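Local structure of decapping nuclease RAI1 (Scheffersomyces stipitis, 5BTO) at residues A[147-150]-A[151-155]; A[177-180]-A[181-185]; A[192-195]-A[196-199]; A[272-275]-A[276-280]; A[281-285]-A[286-290]. The protein removes caps from the 5' ends of RNAs, including the whole NAD moiety of NAD-capped RNA, in a metal-dependent hydrolysis, and binds and stimulates the exoribonuclease RAT1. One frame throughout, in Å; residues are numbered along the deposited sequence.

Contact 1. Residues A[147-150]-A[151-155]; sequences SDEE and IELAR
Asp-148 reaches forward to Ile-151 and caps the N-terminus of helix 149-166. Among the polar contacts, its OD2 accepts from Ile-151 N at 3.1 Å, although the exact place of that oxygen is less sure. CG stands anti to the backbone N (chi1 -175°), which swings the short carboxylate forward over the first turn, where amide N-H groups lack helical acceptors; aspartate is the right length for this. The other oxygen, OD1, is held by Asn-135. Regular helical bonds follow, Glu-152 N to Asp-148 O (2.9 Å), Leu-153 N to Glu-149 O and Ala-154 N to Glu-150 O (3.0 Å).

A water joins the two ends of the turn: it accepts from Asp-148 N at 2.8 Å and donates to Glu-152 OE2 at 2.7 Å. The bend of Glu-152 at chi2 (-49°) folds its chain back toward Ser-147, its CG 3.8 Å from Ser-147 CB.

Of the aliphatic groups, Ile-151 crosses Asp-148 at about a right angle and lays CG2 over the flat Arg-155 cation, whose NH1 forms a salt bridge with Asp-133.

Acidic side chains here suit the positive end of the helix dipole, which, with weak, long ion pairs from Arg-383 to Asp-148 and Glu-150 and from Arg-361 to Asp-148, would probably stabilise their charged forms.

Contact 2. Residues A[177-180]-A[181-185]; sequences RCEF and SGYKF
Ser-181 and Cys-178 meet in the tight part of this turn of helix 169-188. Ser-181 OG, placed between its backbone N and carbonyl carbon (chi1 71°), turns back and donates to Cys-178 O at 2.6 Å. The buried hydroxyl is thereby satisfied within its own helix. Ser-181 N donates to Arg-177 O at 2.9 Å, and Lys-184 N to Phe-180 O at the same 2.9 Å. Phe-180 runs side by side with Lys-184, its CE2 3.7 Å from Lys-184 CB: the lysine's methylenes run alongside the ring, and NZ goes on to a weak bond with Ala-70 O.

The looser side carries Glu-179 and Tyr-183. Tyr-183 CD2 approaches Glu-179 O to 3.3 Å, but the side chains are only within 4.0 Å, Glu-179 CG to Tyr-183 CE2, with carboxylate and ring planes 58° apart; the carboxylate itself goes to Lys-77 in a salt bridge. Gly-182 N makes only a weak bond to Glu-179 O.

Phe-75 and Tyr-72 meet the Phe-180 ring edge-to-face, Cys-178 rests on strand 290-296 and Ser-181 on strand 254-261, and Tyr-183 stands close to the metal ligand Glu-186 further along the same helix.

Contact 3. Residues A[192-195]-A[196-199]; sequences PKPW and ADCS
Cys-198 folds its thiol back over the backbone of Lys-193, with SG 3.2 Å from Lys-193 O and 3.8 Å from Lys-193 CB. SG is anti to its own carbonyl carbon (chi1 -71°), a setting that turns the sulfur toward the start of the loop, where it also meets Pro-192 CD at 4.2 Å. Two backbone bonds close the turn. Asp-197 N donates to Pro-194 O at 2.9 Å, and Cys-198 N to Trp-195 O at 3.1 Å, the latter donor lying 55° out of the carbonyl plane, in keeping with the tight 3-10 turn at Trp-195 and Ala-196.

Asp-197 leans obliquely across the ring of Pro-194, OD2 3.9 Å from Pro-194 CD. A proline suits this place because its ring limits phi at the entry to the turn and its nitrogen has no proton to satisfy. The Trp-195 ring meets that of Tyr-56.

With a small, polarisable thiol as its main side-chain contact and bonds between backbone groups, this surface turn between strands 190-191 and 216-225 probably depends more on chain geometry than on hydrophobic burial.

Contact 4. Residues A[272-275]-A[276-280]; sequences FEKK and LFKTW
Phe-272 and Leu-276 carry the apolar contact, one turn apart on the buried side of helix 266-286. Leu-276 CB lies over one face of the ring, offset toward its rim, while CD1 comes to 4.0 Å from Phe-272 CZ. Both side chains leave the helix with CG anti to the backbone N (chi1 -179° and -173°), and this shared setting brings branch and ring together. Alongside, Leu-276 N donates to Phe-272 O at 2.7 Å, the first of four regular helical bonds that end with Thr-279 N to Lys-275 O at 2.8 Å.

On another side of the helix Lys-274 and Lys-278 run alongside each other in the same direction, their NZ atoms 3.8 Å apart. A water donates to Lys-274 O at 2.8 Å and accepts from Lys-278 NZ at 2.9 Å. Both amines also reach Asn-127 OD1, weakly from Lys-274.

The next shell surrounds the pair and its neighbours. Tyr-293 and Phe-295 of strand 290-296 meet the Phe-272 ring edge-to-face, and Ile-313 touches Leu-276. Thr-279 OG1 is hydrogen-bonded to Tyr-293, close to the substrate-binding Lys-258.

The helix thus divides its chemistry: Phe-272 and Leu-276 pack toward Tyr-293, with Ile-313 also on Leu-276, while Lys-274 and Lys-278 gather at Asn-127, whose OD1 would probably ease the repulsion between two like charges, the water giving Lys-278 NZ a further acceptor.

Contact 5. Residues A[281-285]-A[286-290]; sequences AQCFL and MGIRK
A Schellman motif ends helix 266-286 and turns the chain toward strand 290-296. Its key bond runs from Ile-288 N back to Cys-283 O at 2.9 Å, and a weaker one from Gly-287 N to Phe-284 O at 3.3 Å. Gly-287 makes the turn with a positive phi of 73°, a conformation that costs glycine little because it has no CB. Just before it, Met-286 N still donates to Gln-282 O at 3.2 Å.

The apolar contact that commonly goes with this motif joins the residues flanking the turn. Cys-283 CB lies 4.0 Å from Ile-288 CB, and Cys-283 SG lies 4.1 Å from Ile-288 CG2; the compact thiol side chain is probably small enough to let the beta-branched isoleucine come in close to the helix. Met-286 first passes over the last turn, its CB 3.5 Å from Gln-282 O, and then bends at chi2 (-60°) and chi3 so that the flexible thioether chain leads away, toward the substrate-binding Arg-115.

Gln-282, itself a substrate-binding residue, has its OE1 hydrogen-bonded by Lys-258 NZ.

Helix 115-123 packs against Gln-282, Leu-285 and Met-286, while Phe-284 and Leu-285 touch helix 333-350. On the sheet side Cys-283 and Ile-288 rest on strand 254-261, so the helix end is set between two helices and the strand that carries the metal ligand Glu-256.

How the contacts relate
Along the chain the five contacts come in series, all within the PD-(D/E)XK nuclease fold. Contacts 4 and 5 adjoin on helix 266-286, their centres 12 Å apart, in the beta-alpha-beta unit whose strands 254-261 and 290-296 also receive side chains of contact 2. Helices 169-188 and 266-286 thus both pack on the four-stranded sheet; contacts 2 and 4 are 17 Å apart between centres. Contact 1 begins the helix preceding that of contact 2, about 26 Å from contact 5 between centres and across the chain's centre from it. Contacts 2, 4 and 5 lie near metal- and substrate-binding residues, whereas contact 3 is at the surface, about 40 Å from contact 1 between centres.

Contact 1. Residues A[147-150]-A[151-155]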
loop_
_atom_site.group_PDB
_atom_site.type_symbol
_atom_site.label_atom_id
_atom_site.label_comp_id
_atom_site.label_asym_id
_atom_site.label_seq_id
_atom_site.Cartn_x
_atom_site.Cartn_y
_atom_site.Cartn_z
ATOM N N SER A 147 -19.341 -6.352 11.878
ATOM C CA SER A 147 -18.794 -7.686 11.679
ATOM C C SER A 147 -19.864 -8.578 11.059
ATOM O O SER A 147 -21.061 -8.270 11.110
ATOM C CB SER A 147 -18.347 -8.280 13.014
ATOM O OG SER A 147 -19.388 -8.197 13.978
ATOM N N ASP A 148 -19.434 -9.691 10.476
ATOM C CA ASP A 148 -20.373 -10.629 9.886
ATOM C C ASP A 148 -20.757 -11.724 10.879
ATOM O O ASP A 148 -19.897 -12.431 11.406
ATOM C CB ASP A 148 -19.782 -11.239 8.621
ATOM C CG ASP A 148 -20.768 -12.129 7.892
ATOM O OD1 ASP A 148 -21.662 -11.599 7.200
ATOM O OD2 ASP A 148 -20.644 -13.362 8.004
ATOM N N GLU A 149 -22.055 -11.866 11.117
ATOM C CA GLU A 149 -22.558 -12.784 12.134
ATOM C C GLU A 149 -22.054 -14.215 11.954
ATOM O O GLU A 149 -21.528 -14.819 12.889
ATOM C CB GLU A 149 -24.090 -12.759 12.154
ATOM C CG GLU A 149 -24.709 -13.579 13.265
ATOM C CD GLU A 149 -26.196 -13.326 13.412
ATOM O OE1 GLU A 149 -26.680 -12.292 12.907
ATOM O OE2 GLU A 149 -26.881 -14.164 14.032
ATOM N N GLU A 150 -22.213 -14.752 10.751
ATOM C CA GLU A 150 -21.841 -16.139 10.490
ATOM C C GLU A 150 -20.332 -16.343 10.649
ATOM O O GLU A 150 -19.891 -17.292 11.294
ATOM C CB GLU A 150 -22.306 -16.571 9.094
ATOM C CG GLU A 150 -21.406 -16.065 7.982
ATOM C CD GLU A 150 -22.080 -16.033 6.630
ATOM O OE1 GLU A 150 -22.980 -16.867 6.383
ATOM O OE2 GLU A 150 -21.701 -15.166 5.814
ATOM N N ILE A 151 -19.544 -15.439 10.077
ATOM C CA ILE A 151 -18.092 -15.552 10.161
ATOM C C ILE A 151 -17.629 -15.480 11.612
ATOM O O ILE A 151 -16.775 -16.263 12.040
ATOM C CB ILE A 151 -17.381 -14.482 9.304
ATOM C CG1 ILE A 151 -17.555 -14.807 7.816
ATOM C CG2 ILE A 151 -15.902 -14.389 9.678
ATOM C CD1 ILE A 151 -16.919 -13.793 6.876
ATOM N N GLU A 152 -18.214 -14.561 12.374
ATOM C CA GLU A 152 -17.874 -14.427 13.790
ATOM C C GLU A 152 -18.208 -15.684 14.577
ATOM O O GLU A 152 -17.432 -16.111 15.432
ATOM C CB GLU A 152 -18.580 -13.222 14.415
ATOM C CG GLU A 152 -17.987 -11.906 13.988
ATOM C CD GLU A 152 -16.474 -11.887 14.128
ATOM O OE1 GLU A 152 -15.962 -12.233 15.219
ATOM O OE2 GLU A 152 -15.799 -11.535 13.138
ATOM N N LEU A 153 -19.369 -16.266 14.293
ATOM C CA LEU A 153 -19.795 -17.483 14.976
ATOM C C LEU A 153 -18.820 -18.617 14.704
ATOM O O LEU A 153 -18.371 -19.302 15.621
ATOM C CB LEU A 153 -21.201 -17.886 14.529
ATOM C CG LEU A 153 -22.364 -17.122 15.170
ATOM C CD1 LEU A 153 -23.691 -17.472 14.498
ATOM C CD2 LEU A 153 -22.424 -17.407 16.662
ATOM N N ALA A 154 -18.492 -18.806 13.431
ATOM C CA ALA A 154 -17.595 -19.878 13.030
ATOM C C ALA A 154 -16.200 -19.674 13.605
ATOM O O ALA A 154 -15.519 -20.636 13.962
ATOM C CB ALA A 154 -17.536 -19.976 11.514
ATOM N N ARG A 155 -15.785 -18.415 13.700
ATOM C CA ARG A 155 -14.426 -18.078 14.107
ATOM C C ARG A 155 -14.166 -18.362 15.587
ATOM O O ARG A 155 -13.131 -18.924 15.944
ATOM C CB ARG A 155 -14.135 -16.614 13.779
ATOM C CG ARG A 155 -12.671 -16.220 13.849
ATOM C CD ARG A 155 -12.394 -15.018 12.951
ATOM N NE ARG A 155 -12.267 -15.401 11.544
ATOM C CZ ARG A 155 -12.300 -14.547 10.522
ATOM N NH1 ARG A 155 -12.474 -13.239 10.730
ATOM N NH2 ARG A 155 -12.167 -15.006 9.287
HETATM O O HOH W 1 -16.840 -10.824 10.767
#

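Contact 2. Residues A[177-180]-A[181-185]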
loop_
_atom_site.group_PDB
_atom_site.type_symbol
_atom_site.label_atom_id
_atom_site.label_comp_id
_atom_site.label_asym_id
_atom_site.label_seq_id
_atom_site.Cartn_x
_atom_site.Cartn_y
_atom_site.Cartn_z
ATOM N N ARG A 177 -10.701 -18.426 33.756
ATOM C CA ARG A 177 -10.580 -17.624 34.969
ATOM C C ARG A 177 -9.953 -16.253 34.707
ATOM O O ARG A 177 -10.337 -15.258 35.325
ATOM C CB ARG A 177 -9.807 -18.387 36.041
ATOM C CG ARG A 177 -10.590 -19.573 36.562
ATOM C CD ARG A 177 -9.781 -20.424 37.502
ATOM N NE ARG A 177 -10.563 -21.564 37.964
ATOM C CZ ARG A 177 -11.301 -21.563 39.070
ATOM N NH1 ARG A 177 -11.351 -20.483 39.837
ATOM N NH2 ARG A 177 -11.985 -22.645 39.411
ATOM N N CYS A 178 -8.999 -16.197 33.781
ATOM C CA CYS A 178 -8.428 -14.917 33.364
ATOM C C CYS A 178 -9.507 -13.991 32.798
ATOM O O CYS A 178 -9.508 -12.788 33.061
ATOM C CB CYS A 178 -7.313 -15.121 32.333
ATOM S SG CYS A 178 -5.749 -15.758 32.997
ATOM N N GLU A 179 -10.428 -14.552 32.022
ATOM C CA GLU A 179 -11.518 -13.756 31.456
ATOM C C GLU A 179 -12.415 -13.234 32.572
ATOM O O GLU A 179 -12.823 -12.074 32.569
ATOM C CB GLU A 179 -12.350 -14.582 30.469
ATOM C CG GLU A 179 -13.444 -13.769 29.780
ATOM C CD GLU A 179 -14.497 -14.630 29.097
ATOM O OE1 GLU A 179 -15.307 -14.073 28.324
ATOM O OE2 GLU A 179 -14.523 -15.856 29.336
ATOM N N PHE A 180 -12.724 -14.107 33.524
ATOM C CA PHE A 180 -13.560 -13.735 34.656
ATOM C C PHE A 180 -12.934 -12.608 35.466
ATOM O O PHE A 180 -13.622 -11.669 35.872
ATOM C CB PHE A 180 -13.807 -14.945 35.559
ATOM C CG PHE A 180 -14.474 -14.602 36.860
ATOM C CD1 PHE A 180 -15.849 -14.434 36.927
ATOM C CD2 PHE A 180 -13.728 -14.444 38.017
ATOM C CE1 PHE A 180 -16.468 -14.119 38.125
ATOM C CE2 PHE A 180 -14.340 -14.124 39.217
ATOM C CZ PHE A 180 -15.712 -13.958 39.270
ATOM N N SER A 181 -11.627 -12.707 35.695
ATOM C CA SER A 181 -10.906 -11.746 36.525
ATOM C C SER A 181 -11.084 -10.292 36.078
ATOM O O SER A 181 -11.066 -9.386 36.905
ATOM C CB SER A 181 -9.418 -12.115 36.618
ATOM O OG SER A 181 -8.736 -11.892 35.393
ATOM N N GLY A 182 -11.257 -10.071 34.778
ATOM C CA GLY A 182 -11.461 -8.728 34.261
ATOM C C GLY A 182 -12.799 -8.167 34.712
ATOM O O GLY A 182 -12.890 -7.024 35.169
ATOM N N TYR A 183 -13.843 -8.981 34.585
ATOM C CA TYR A 183 -15.167 -8.602 35.059
ATOM C C TYR A 183 -15.199 -8.466 36.580
ATOM O O TYR A 183 -15.879 -7.589 37.112
ATOM C CB TYR A 183 -16.224 -9.606 34.588
ATOM C CG TYR A 183 -16.352 -9.692 33.081
ATOM C CD1 TYR A 183 -17.018 -8.710 32.364
ATOM C CD2 TYR A 183 -15.800 -10.753 32.377
ATOM C CE1 TYR A 183 -17.134 -8.782 30.987
ATOM C CE2 TYR A 183 -15.910 -10.833 30.997
ATOM C CZ TYR A 183 -16.579 -9.845 30.309
ATOM O OH TYR A 183 -16.697 -9.916 28.939
ATOM N N LYS A 184 -14.465 -9.330 37.279
ATOM C CA LYS A 184 -14.397 -9.256 38.736
ATOM C C LYS A 184 -13.748 -7.944 39.163
ATOM O O LYS A 184 -14.208 -7.287 40.096
ATOM C CB LYS A 184 -13.616 -10.447 39.304
ATOM C CG LYS A 184 -13.429 -10.428 40.824
ATOM C CD LYS A 184 -14.750 -10.597 41.574
ATOM C CE LYS A 184 -14.517 -10.803 43.068
ATOM N NZ LYS A 184 -15.751 -11.213 43.797
ATOM N N PHE A 185 -12.679 -7.562 38.470
ATOM C CA PHE A 185 -12.000 -6.320 38.778
ATOM C C PHE A 185 -12.969 -5.152 38.636
ATOM O O PHE A 185 -13.024 -4.279 39.496
ATOM C CB PHE A 185 -10.781 -6.124 37.873
ATOM C CG PHE A 185 -10.022 -4.859 38.144
ATOM C CD1 PHE A 185 -9.467 -4.618 39.399
ATOM C CD2 PHE A 185 -9.853 -3.910 37.147
ATOM C CE1 PHE A 185 -8.761 -3.446 39.650
ATOM C CE2 PHE A 185 -9.148 -2.742 37.390
ATOM C CZ PHE A 185 -8.606 -2.508 38.649
#

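Contact 3. Residues A[192-195]-A[196-199]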
loop_
_atom_site.group_PDB
_atom_site.type_symbol
_atom_site.label_atom_id
_atom_site.label_comp_id
_atom_site.label_asym_id
_atom_site.label_seq_id
_atom_site.Cartn_x
_atom_site.Cartn_y
_atom_site.Cartn_z
ATOM N N PRO A 192 -22.393 1.073 41.914
ATOM C CA PRO A 192 -23.498 1.157 40.950
ATOM C C PRO A 192 -24.095 2.561 40.853
ATOM O O PRO A 192 -24.816 2.865 39.899
ATOM C CB PRO A 192 -24.528 0.179 41.522
ATOM C CG PRO A 192 -24.270 0.187 42.987
ATOM C CD PRO A 192 -22.779 0.347 43.139
ATOM N N LYS A 193 -23.792 3.399 41.840
ATOM C CA LYS A 193 -24.265 4.773 41.878
ATOM C C LYS A 193 -23.183 5.648 42.498
ATOM O O LYS A 193 -22.243 5.137 43.106
ATOM C CB LYS A 193 -25.540 4.869 42.728
ATOM C CG LYS A 193 -26.719 4.062 42.207
ATOM C CD LYS A 193 -27.627 4.912 41.333
ATOM C CE LYS A 193 -28.699 4.063 40.660
ATOM N NZ LYS A 193 -28.089 3.070 39.721
ATOM N N PRO A 194 -23.314 6.973 42.364
ATOM C CA PRO A 194 -22.385 7.833 43.098
ATOM C C PRO A 194 -22.452 7.497 44.587
ATOM O O PRO A 194 -23.511 7.091 45.080
ATOM C CB PRO A 194 -22.931 9.237 42.838
ATOM C CG PRO A 194 -23.693 9.116 41.556
ATOM C CD PRO A 194 -24.298 7.749 41.587
ATOM N N TRP A 195 -21.329 7.657 45.282
ATOM C CA TRP A 195 -21.202 7.282 46.691
ATOM C C TRP A 195 -22.403 7.663 47.553
ATOM O O TRP A 195 -22.926 6.842 48.318
ATOM C CB TRP A 195 -19.941 7.917 47.274
ATOM C CG TRP A 195 -19.781 7.696 48.739
ATOM C CD1 TRP A 195 -20.294 8.466 49.747
ATOM C CD2 TRP A 195 -19.054 6.639 49.372
ATOM N NE1 TRP A 195 -19.933 7.948 50.967
ATOM C CE2 TRP A 195 -19.171 6.826 50.764
ATOM C CE3 TRP A 195 -18.315 5.552 48.899
ATOM C CZ2 TRP A 195 -18.576 5.967 51.686
ATOM C CZ3 TRP A 195 -17.727 4.699 49.817
ATOM C CH2 TRP A 195 -17.861 4.911 51.194
ATOM N N ALA A 196 -22.832 8.913 47.438
ATOM C CA ALA A 196 -23.877 9.440 48.312
ATOM C C ALA A 196 -25.187 8.663 48.212
ATOM O O ALA A 196 -26.050 8.779 49.088
ATOM C CB ALA A 196 -24.108 10.920 48.026
ATOM N N ASP A 197 -25.337 7.866 47.157
ATOM C CA ASP A 197 -26.606 7.190 46.895
ATOM C C ASP A 197 -26.552 5.668 47.045
ATOM O O ASP A 197 -27.478 4.975 46.623
ATOM C CB ASP A 197 -27.109 7.530 45.490
ATOM C CG ASP A 197 -27.063 9.015 45.196
ATOM O OD1 ASP A 197 -27.305 9.814 46.125
ATOM O OD2 ASP A 197 -26.784 9.382 44.034
ATOM N N CYS A 198 -25.489 5.145 47.645
ATOM C CA CYS A 198 -25.307 3.692 47.693
ATOM C C CYS A 198 -25.777 2.955 48.954
ATOM O O CYS A 198 -25.528 1.757 49.098
ATOM C CB CYS A 198 -23.858 3.337 47.404
ATOM S SG CYS A 198 -23.448 3.621 45.693
ATOM N N SER A 199 -26.448 3.653 49.859
ATOM C CA SER A 199 -27.021 3.001 51.037
ATOM C C SER A 199 -26.075 1.968 51.655
ATOM O O SER A 199 -25.018 2.307 52.190
ATOM C CB SER A 199 -28.342 2.321 50.672
ATOM O OG SER A 199 -28.125 1.212 49.810
#

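Contact 4. Residues A[272-275]-A[276-280]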
loop_
_atom_site.group_PDB
_atom_site.type_symbol
_atom_site.label_atom_id
_atom_site.label_comp_id
_atom_site.label_asym_id
_atom_site.label_seq_id
_atom_site.Cartn_x
_atom_site.Cartn_y
_atom_site.Cartn_z
ATOM N N PHE A 272 2.147 -7.440 28.015
ATOM C CA PHE A 272 1.441 -6.247 28.444
ATOM C C PHE A 272 1.414 -5.193 27.346
ATOM O O PHE A 272 0.390 -4.527 27.126
ATOM C CB PHE A 272 2.080 -5.672 29.710
ATOM C CG PHE A 272 1.396 -4.437 30.231
ATOM C CD1 PHE A 272 0.015 -4.378 30.314
ATOM C CD2 PHE A 272 2.134 -3.344 30.636
ATOM C CE1 PHE A 272 -0.617 -3.235 30.788
ATOM C CE2 PHE A 272 1.505 -2.198 31.124
ATOM C CZ PHE A 272 0.127 -2.149 31.199
ATOM N N GLU A 273 2.540 -5.028 26.658
ATOM C CA GLU A 273 2.617 -3.976 25.653
ATOM C C GLU A 273 1.577 -4.150 24.555
ATOM O O GLU A 273 0.984 -3.165 24.103
ATOM C CB GLU A 273 4.011 -3.865 25.039
ATOM C CG GLU A 273 4.134 -2.644 24.140
ATOM C CD GLU A 273 5.413 -2.629 23.356
ATOM O OE1 GLU A 273 5.505 -3.391 22.371
ATOM O OE2 GLU A 273 6.319 -1.856 23.726
ATOM N N LYS A 274 1.361 -5.393 24.125
ATOM C CA LYS A 274 0.341 -5.682 23.121
ATOM C C LYS A 274 -1.032 -5.237 23.612
ATOM O O LYS A 274 -1.815 -4.655 22.855
ATOM C CB LYS A 274 0.299 -7.179 22.783
ATOM C CG LYS A 274 1.546 -7.703 22.106
ATOM C CD LYS A 274 1.431 -9.201 21.845
ATOM C CE LYS A 274 0.089 -9.551 21.205
ATOM N NZ LYS A 274 -0.173 -8.750 19.974
ATOM N N LYS A 275 -1.317 -5.515 24.883
ATOM C CA LYS A 275 -2.615 -5.181 25.461
ATOM C C LYS A 275 -2.741 -3.677 25.626
ATOM O O LYS A 275 -3.794 -3.092 25.360
ATOM C CB LYS A 275 -2.799 -5.864 26.825
ATOM C CG LYS A 275 -2.879 -7.390 26.777
ATOM C CD LYS A 275 -3.021 -7.975 28.185
ATOM C CE LYS A 275 -2.928 -9.491 28.180
ATOM N NZ LYS A 275 -3.070 -10.035 29.558
ATOM N N LEU A 276 -1.666 -3.051 26.087
ATOM C CA LEU A 276 -1.670 -1.617 26.340
ATOM C C LEU A 276 -1.877 -0.845 25.038
ATOM O O LEU A 276 -2.596 0.158 25.015
ATOM C CB LEU A 276 -0.366 -1.191 27.036
ATOM C CG LEU A 276 -0.262 0.261 27.519
ATOM C CD1 LEU A 276 -1.312 0.558 28.595
ATOM C CD2 LEU A 276 1.135 0.540 28.066
ATOM N N PHE A 277 -1.262 -1.318 23.950
ATOM C CA PHE A 277 -1.478 -0.699 22.645
ATOM C C PHE A 277 -2.945 -0.817 22.218
ATOM O O PHE A 277 -3.537 0.153 21.749
ATOM C CB PHE A 277 -0.574 -1.357 21.593
ATOM C CG PHE A 277 -0.878 -0.928 20.170
ATOM C CD1 PHE A 277 -0.770 0.397 19.798
ATOM C CD2 PHE A 277 -1.233 -1.870 19.222
ATOM C CE1 PHE A 277 -1.042 0.796 18.489
ATOM C CE2 PHE A 277 -1.506 -1.494 17.910
ATOM C CZ PHE A 277 -1.406 -0.154 17.543
ATOM N N LYS A 278 -3.531 -2.005 22.367
ATOM C CA LYS A 278 -4.951 -2.168 22.043
ATOM C C LYS A 278 -5.836 -1.266 22.910
ATOM O O LYS A 278 -6.800 -0.685 22.431
ATOM C CB LYS A 278 -5.392 -3.628 22.136
ATOM C CG LYS A 278 -4.944 -4.470 20.931
ATOM C CD LYS A 278 -5.543 -5.875 20.966
ATOM C CE LYS A 278 -5.017 -6.754 19.825
ATOM N NZ LYS A 278 -3.708 -7.414 20.154
ATOM N N THR A 279 -5.504 -1.158 24.193
ATOM C CA THR A 279 -6.247 -0.268 25.070
ATOM C C THR A 279 -6.113 1.191 24.625
ATOM O O THR A 279 -7.096 1.935 24.611
ATOM C CB THR A 279 -5.802 -0.423 26.535
ATOM O OG1 THR A 279 -6.131 -1.740 26.984
ATOM C CG2 THR A 279 -6.505 0.625 27.446
ATOM N N TRP A 280 -4.903 1.611 24.275
ATOM C CA TRP A 280 -4.718 2.957 23.745
ATOM C C TRP A 280 -5.625 3.165 22.517
ATOM O O TRP A 280 -6.311 4.188 22.382
ATOM C CB TRP A 280 -3.249 3.224 23.360
ATOM C CG TRP A 280 -3.153 4.489 22.575
ATOM C CD1 TRP A 280 -3.173 5.767 23.067
ATOM C CD2 TRP A 280 -3.130 4.611 21.143
ATOM N NE1 TRP A 280 -3.140 6.673 22.031
ATOM C CE2 TRP A 280 -3.113 5.988 20.843
ATOM C CE3 TRP A 280 -3.106 3.686 20.093
ATOM C CZ2 TRP A 280 -3.067 6.462 19.532
ATOM C CZ3 TRP A 280 -3.069 4.159 18.790
ATOM C CH2 TRP A 280 -3.043 5.534 18.524
HETATM O O HOH W 2 -1.662 -5.297 20.149
#

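Contact 5. Residues A[281-285]-A[286-290]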
loop_
_atom_site.group_PDB
_atom_site.type_symbol
_atom_site.label_atom_id
_atom_site.label_comp_id
_atom_site.label_asym_id
_atom_site.label_seq_id
_atom_site.Cartn_x
_atom_site.Cartn_y
_atom_site.Cartn_z
ATOM N N ALA A 281 -5.616 2.195 21.614
ATOM C CA ALA A 281 -6.400 2.334 20.385
ATOM C C ALA A 281 -7.880 2.519 20.701
ATOM O O ALA A 281 -8.526 3.408 20.145
ATOM C CB ALA A 281 -6.189 1.132 19.454
ATOM N N GLN A 282 -8.409 1.682 21.592
ATOM C CA GLN A 282 -9.821 1.740 21.983
ATOM C C GLN A 282 -10.176 3.082 22.599
ATOM O O GLN A 282 -11.196 3.695 22.263
ATOM C CB GLN A 282 -10.128 0.663 23.021
ATOM C CG GLN A 282 -10.098 -0.745 22.498
ATOM C CD GLN A 282 -10.361 -1.754 23.594
ATOM O OE1 GLN A 282 -10.889 -1.408 24.659
ATOM N NE2 GLN A 282 -9.992 -3.005 23.348
ATOM N N CYS A 283 -9.328 3.535 23.507
ATOM C CA CYS A 283 -9.595 4.766 24.240
ATOM C C CYS A 283 -9.410 5.998 23.373
ATOM O O CYS A 283 -10.203 6.940 23.447
ATOM C CB CYS A 283 -8.719 4.841 25.488
ATOM S SG CYS A 283 -9.222 3.619 26.718
ATOM N N PHE A 284 -8.379 5.975 22.528
ATOM C CA PHE A 284 -8.110 7.094 21.635
ATOM C C PHE A 284 -9.280 7.321 20.674
ATOM O O PHE A 284 -9.723 8.458 20.472
ATOM C CB PHE A 284 -6.821 6.846 20.847
ATOM C CG PHE A 284 -6.505 7.918 19.864
ATOM C CD1 PHE A 284 -5.912 9.094 20.275
ATOM C CD2 PHE A 284 -6.798 7.750 18.519
ATOM C CE1 PHE A 284 -5.618 10.087 19.369
ATOM C CE2 PHE A 284 -6.509 8.745 17.604
ATOM C CZ PHE A 284 -5.917 9.912 18.029
ATOM N N LEU A 285 -9.767 6.240 20.076
ATOM C CA LEU A 285 -10.892 6.329 19.147
ATOM C C LEU A 285 -12.157 6.834 19.814
ATOM O O LEU A 285 -12.941 7.562 19.189
ATOM C CB LEU A 285 -11.170 4.977 18.490
ATOM C CG LEU A 285 -10.116 4.491 17.500
ATOM C CD1 LEU A 285 -10.428 3.063 17.054
ATOM C CD2 LEU A 285 -10.073 5.426 16.299
ATOM N N MET A 286 -12.363 6.458 21.076
ATOM C CA MET A 286 -13.584 6.843 21.778
ATOM C C MET A 286 -13.471 8.163 22.533
ATOM O O MET A 286 -14.471 8.640 23.064
ATOM C CB MET A 286 -14.001 5.765 22.787
ATOM C CG MET A 286 -14.759 4.583 22.192
ATOM S SD MET A 286 -16.302 4.997 21.356
ATOM C CE MET A 286 -17.431 5.396 22.689
ATOM N N GLY A 287 -12.272 8.738 22.600
ATOM C CA GLY A 287 -12.059 9.945 23.385
ATOM C C GLY A 287 -12.074 9.709 24.888
ATOM O O GLY A 287 -12.374 10.626 25.656
ATOM N N ILE A 288 -11.771 8.485 25.309
ATOM C CA ILE A 288 -11.650 8.165 26.737
ATOM C C ILE A 288 -10.241 8.544 27.180
ATOM O O ILE A 288 -9.268 8.105 26.576
ATOM C CB ILE A 288 -11.883 6.663 27.018
ATOM C CG1 ILE A 288 -13.250 6.187 26.501
ATOM C CG2 ILE A 288 -11.687 6.340 28.514
ATOM C CD1 ILE A 288 -14.409 6.906 27.052
ATOM N N ARG A 289 -10.129 9.338 28.243
ATOM C CA ARG A 289 -8.865 9.984 28.600
ATOM C C ARG A 289 -8.108 9.288 29.731
ATOM O O ARG A 289 -6.958 9.616 29.991
ATOM C CB ARG A 289 -9.107 11.447 28.999
ATOM C CG ARG A 289 -9.752 12.276 27.888
ATOM C CD ARG A 289 -9.930 13.734 28.309
ATOM N NE ARG A 289 -10.657 14.520 27.313
ATOM C CZ ARG A 289 -10.839 15.836 27.382
ATOM N NH1 ARG A 289 -10.340 16.524 28.401
ATOM N NH2 ARG A 289 -11.519 16.466 26.430
ATOM N N LYS A 290 -8.765 8.357 30.410
ATOM C CA LYS A 290 -8.139 7.679 31.552
ATOM C C LYS A 290 -8.344 6.171 31.482
ATOM O O LYS A 290 -9.412 5.698 31.093
ATOM C CB LYS A 290 -8.709 8.200 32.879
ATOM C CG LYS A 290 -8.349 9.644 33.262
ATOM C CD LYS A 290 -8.843 9.956 34.678
ATOM C CE LYS A 290 -8.977 11.461 34.977
ATOM N NZ LYS A 290 -7.869 12.302 34.439
#